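Local coordinates for protein 3-hexulose-6-phosphate isomerase (PDB 1JEO) that catalyses the interconversion of D-arabino-3-hexulose 6-phosphate and fructose 6-phosphate, a step in the biosynthesis of ribose 5-phosphate, at residues K29-I37 with F153-R164. Sequence-based numbering, arbitrary orientation.
Sequences KLDSLIDRI and FLDLVIAEIMKR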
# COMPACT_ATOMS: atom_id res chain seq x y z
N LYS A 29 -5.03 -10.83 -6.29
CA LYS A 29 -4.73 -9.94 -5.16
C LYS A 29 -4.64 -8.48 -5.62
O LYS A 29 -5.18 -7.58 -4.97
CB LYS A 29 -3.44 -10.36 -4.44
CG LYS A 29 -3.56 -11.68 -3.68
CD LYS A 29 -2.28 -11.99 -2.91
CE LYS A 29 -2.38 -13.29 -2.13
NZ LYS A 29 -3.35 -13.23 -1.00
N LEU A 30 -4.01 -8.28 -6.79
CA LEU A 30 -3.85 -6.96 -7.40
C LEU A 30 -5.21 -6.43 -7.88
O LEU A 30 -5.52 -5.25 -7.66
CB LEU A 30 -2.86 -7.03 -8.58
CG LEU A 30 -2.63 -5.81 -9.49
CD1 LEU A 30 -2.05 -4.64 -8.71
CD2 LEU A 30 -1.71 -6.20 -10.63
N ASP A 31 -6.00 -7.31 -8.50
CA ASP A 31 -7.34 -6.97 -9.01
C ASP A 31 -8.28 -6.61 -7.88
O ASP A 31 -9.06 -5.66 -7.99
CB ASP A 31 -7.94 -8.12 -9.83
CG ASP A 31 -7.31 -8.27 -11.21
OD1 ASP A 31 -6.63 -7.34 -11.69
OD2 ASP A 31 -7.50 -9.33 -11.84
N SER A 32 -8.16 -7.33 -6.76
CA SER A 32 -8.98 -7.10 -5.57
C SER A 32 -8.63 -5.77 -4.91
O SER A 32 -9.52 -5.03 -4.51
CB SER A 32 -8.83 -8.26 -4.58
OG SER A 32 -9.74 -8.14 -3.50
N LEU A 33 -7.33 -5.45 -4.87
CA LEU A 33 -6.84 -4.19 -4.28
C LEU A 33 -7.40 -2.99 -5.05
O LEU A 33 -7.95 -2.07 -4.45
CB LEU A 33 -5.30 -4.15 -4.27
CG LEU A 33 -4.50 -2.86 -3.94
CD1 LEU A 33 -4.79 -2.34 -2.54
CD2 LEU A 33 -3.02 -3.12 -4.08
N ILE A 34 -7.34 -3.07 -6.38
CA ILE A 34 -7.83 -2.03 -7.29
C ILE A 34 -9.36 -1.88 -7.23
O ILE A 34 -9.87 -0.76 -7.20
CB ILE A 34 -7.33 -2.30 -8.75
CG1 ILE A 34 -5.81 -2.16 -8.80
CG2 ILE A 34 -7.99 -1.35 -9.77
CD1 ILE A 34 -5.18 -2.69 -10.06
N ASP A 35 -10.06 -3.01 -7.15
CA ASP A 35 -11.53 -3.03 -7.07
C ASP A 35 -12.03 -2.35 -5.79
O ASP A 35 -12.96 -1.54 -5.84
CB ASP A 35 -12.04 -4.48 -7.15
CG ASP A 35 -13.53 -4.57 -7.46
OD1 ASP A 35 -14.00 -3.87 -8.39
OD2 ASP A 35 -14.23 -5.35 -6.78
N ARG A 36 -11.35 -2.63 -4.67
CA ARG A 36 -11.67 -2.06 -3.36
C ARG A 36 -11.38 -0.56 -3.30
O ARG A 36 -12.11 0.18 -2.63
CB ARG A 36 -10.91 -2.78 -2.25
CG ARG A 36 -11.39 -4.19 -2.00
CD ARG A 36 -10.45 -4.91 -1.06
NE ARG A 36 -10.69 -6.35 -1.03
CZ ARG A 36 -11.31 -6.99 -0.05
NH1 ARG A 36 -11.77 -6.34 1.01
NH2 ARG A 36 -11.48 -8.31 -0.13
N ILE A 37 -10.35 -0.12 -4.02
CA ILE A 37 -9.95 1.30 -4.10
C ILE A 37 -11.00 2.12 -4.87
O ILE A 37 -11.38 3.22 -4.44
CB ILE A 37 -8.50 1.46 -4.72
CG1 ILE A 37 -7.44 1.09 -3.66
CG2 ILE A 37 -8.25 2.88 -5.25
CD1 ILE A 37 -6.01 1.03 -4.20
N PHE A 153 5.85 -1.49 -5.99
CA PHE A 153 4.57 -2.20 -6.14
C PHE A 153 3.41 -1.20 -6.14
O PHE A 153 2.53 -1.27 -7.00
CB PHE A 153 4.37 -3.23 -5.00
CG PHE A 153 2.99 -3.87 -4.96
CD1 PHE A 153 2.57 -4.75 -5.99
CD2 PHE A 153 2.10 -3.57 -3.91
CE1 PHE A 153 1.27 -5.30 -5.98
CE2 PHE A 153 0.79 -4.12 -3.89
CZ PHE A 153 0.37 -4.99 -4.92
N LEU A 154 3.43 -0.28 -5.17
CA LEU A 154 2.39 0.73 -5.04
C LEU A 154 2.32 1.71 -6.21
O LEU A 154 1.24 2.18 -6.55
CB LEU A 154 2.49 1.45 -3.69
CG LEU A 154 2.13 0.54 -2.50
CD1 LEU A 154 2.50 1.24 -1.21
CD2 LEU A 154 0.67 0.13 -2.52
N ASP A 155 3.46 1.95 -6.85
CA ASP A 155 3.51 2.82 -8.03
C ASP A 155 2.98 2.05 -9.24
O ASP A 155 2.40 2.65 -10.15
CB ASP A 155 4.92 3.34 -8.29
CG ASP A 155 5.35 4.43 -7.30
OD1 ASP A 155 4.49 5.17 -6.78
OD2 ASP A 155 6.57 4.56 -7.07
N LEU A 156 3.14 0.72 -9.22
CA LEU A 156 2.63 -0.15 -10.29
C LEU A 156 1.11 -0.28 -10.18
O LEU A 156 0.43 -0.45 -11.19
CB LEU A 156 3.29 -1.54 -10.27
CG LEU A 156 4.79 -1.69 -10.59
CD1 LEU A 156 5.18 -3.15 -10.47
CD2 LEU A 156 5.12 -1.17 -11.97
N VAL A 157 0.58 -0.15 -8.96
CA VAL A 157 -0.87 -0.20 -8.70
C VAL A 157 -1.47 1.09 -9.28
O VAL A 157 -2.50 1.04 -9.96
CB VAL A 157 -1.18 -0.33 -7.17
CG1 VAL A 157 -2.67 -0.17 -6.87
CG2 VAL A 157 -0.70 -1.68 -6.66
N ILE A 158 -0.78 2.21 -9.06
CA ILE A 158 -1.19 3.51 -9.59
C ILE A 158 -1.19 3.45 -11.12
O ILE A 158 -2.14 3.90 -11.76
CB ILE A 158 -0.26 4.65 -9.08
CG1 ILE A 158 -0.42 4.84 -7.56
CG2 ILE A 158 -0.53 5.97 -9.82
CD1 ILE A 158 -1.83 5.27 -7.10
N ALA A 159 -0.15 2.82 -11.69
CA ALA A 159 -0.01 2.65 -13.14
C ALA A 159 -1.19 1.88 -13.71
O ALA A 159 -1.76 2.28 -14.72
CB ALA A 159 1.30 1.93 -13.47
N GLU A 160 -1.60 0.82 -13.00
CA GLU A 160 -2.73 -0.00 -13.41
C GLU A 160 -4.08 0.69 -13.23
O GLU A 160 -5.00 0.43 -14.01
CB GLU A 160 -2.72 -1.36 -12.69
CG GLU A 160 -1.57 -2.28 -13.08
CD GLU A 160 -1.54 -2.64 -14.56
OE1 GLU A 160 -2.56 -3.14 -15.07
OE2 GLU A 160 -0.49 -2.41 -15.20
N ILE A 161 -4.19 1.58 -12.23
CA ILE A 161 -5.45 2.32 -12.00
C ILE A 161 -5.65 3.34 -13.13
O ILE A 161 -6.77 3.51 -13.62
CB ILE A 161 -5.49 3.02 -10.59
CG1 ILE A 161 -5.55 1.97 -9.48
CG2 ILE A 161 -6.74 3.92 -10.47
CD1 ILE A 161 -5.38 2.52 -8.06
N MET A 162 -4.56 3.96 -13.58
CA MET A 162 -4.58 4.94 -14.67
C MET A 162 -4.96 4.31 -16.01
O MET A 162 -5.67 4.92 -16.81
CB MET A 162 -3.24 5.66 -14.80
CG MET A 162 -2.89 6.59 -13.65
SD MET A 162 -1.41 7.58 -13.98
CE MET A 162 -0.27 6.59 -13.39
N LYS A 163 -4.51 3.07 -16.23
CA LYS A 163 -4.78 2.29 -17.45
C LYS A 163 -6.25 1.88 -17.55
O LYS A 163 -6.86 1.99 -18.62
CB LYS A 163 -3.95 1.01 -17.48
CG LYS A 163 -2.49 1.17 -17.76
CD LYS A 163 -1.82 -0.19 -17.68
CE LYS A 163 -0.35 -0.11 -17.99
NZ LYS A 163 0.34 -1.41 -17.78
N ARG A 164 -6.81 1.42 -16.43
CA ARG A 164 -8.20 0.95 -16.36
C ARG A 164 -9.24 2.06 -16.39
O ARG A 164 -10.36 1.84 -16.88
CB ARG A 164 -8.40 0.08 -15.12
CG ARG A 164 -7.61 -1.21 -15.16
CD ARG A 164 -7.70 -1.97 -13.85
NE ARG A 164 -6.72 -3.04 -13.79
CZ ARG A 164 -6.86 -4.17 -13.09
NH1 ARG A 164 -7.96 -4.39 -12.38
NH2 ARG A 164 -5.88 -5.06 -13.08
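Leu30 lays its CD1 methyl on Val157, 3.8 Å from CG2. One turn of helix 144-164 separates Val157 from Phe153, whose ring Leu30 CD1 also approaches. Asp31 makes the salt bridge. Asp31 OD1 accepts Arg164 NH2 at 2.8 Å, a nearly straight bond of 165° in the guanidinium plane. Arg164 NH1 adds a weak second bond to the same oxygen. The carboxylate is turned 61° against the guanidinium. Leu33 CD2 touches both Val157 CG2 and the Phe153 ring, 3.9 Å from CE2. Val157 CG2 covers a face of that ring near its rim. Ile34 is a knob in a hole formed by Val157, Glu160, Ile161 and Arg164. Ile34 CD1 lies over the centre of the guanidinium, 3.8 Å from Arg164 CZ. The arginine chain, extended from CG to NE, crosses Ile34 at about a right angle and reaches Asp31 beyond it. Ile37 ends the row, with CG2 4.0 Å from Ile161 CD1. The axes of segments 29-37 and 153-164 cross at -65° and approach to 10.7 Å. Both helices of this SIS-family fold touch the parallel sheet, Leu33 on Ile87 and Ile113, Leu154 on Ile89 and Ile115; Ile37 and Leu154 meet Phe58 of helix 49-64.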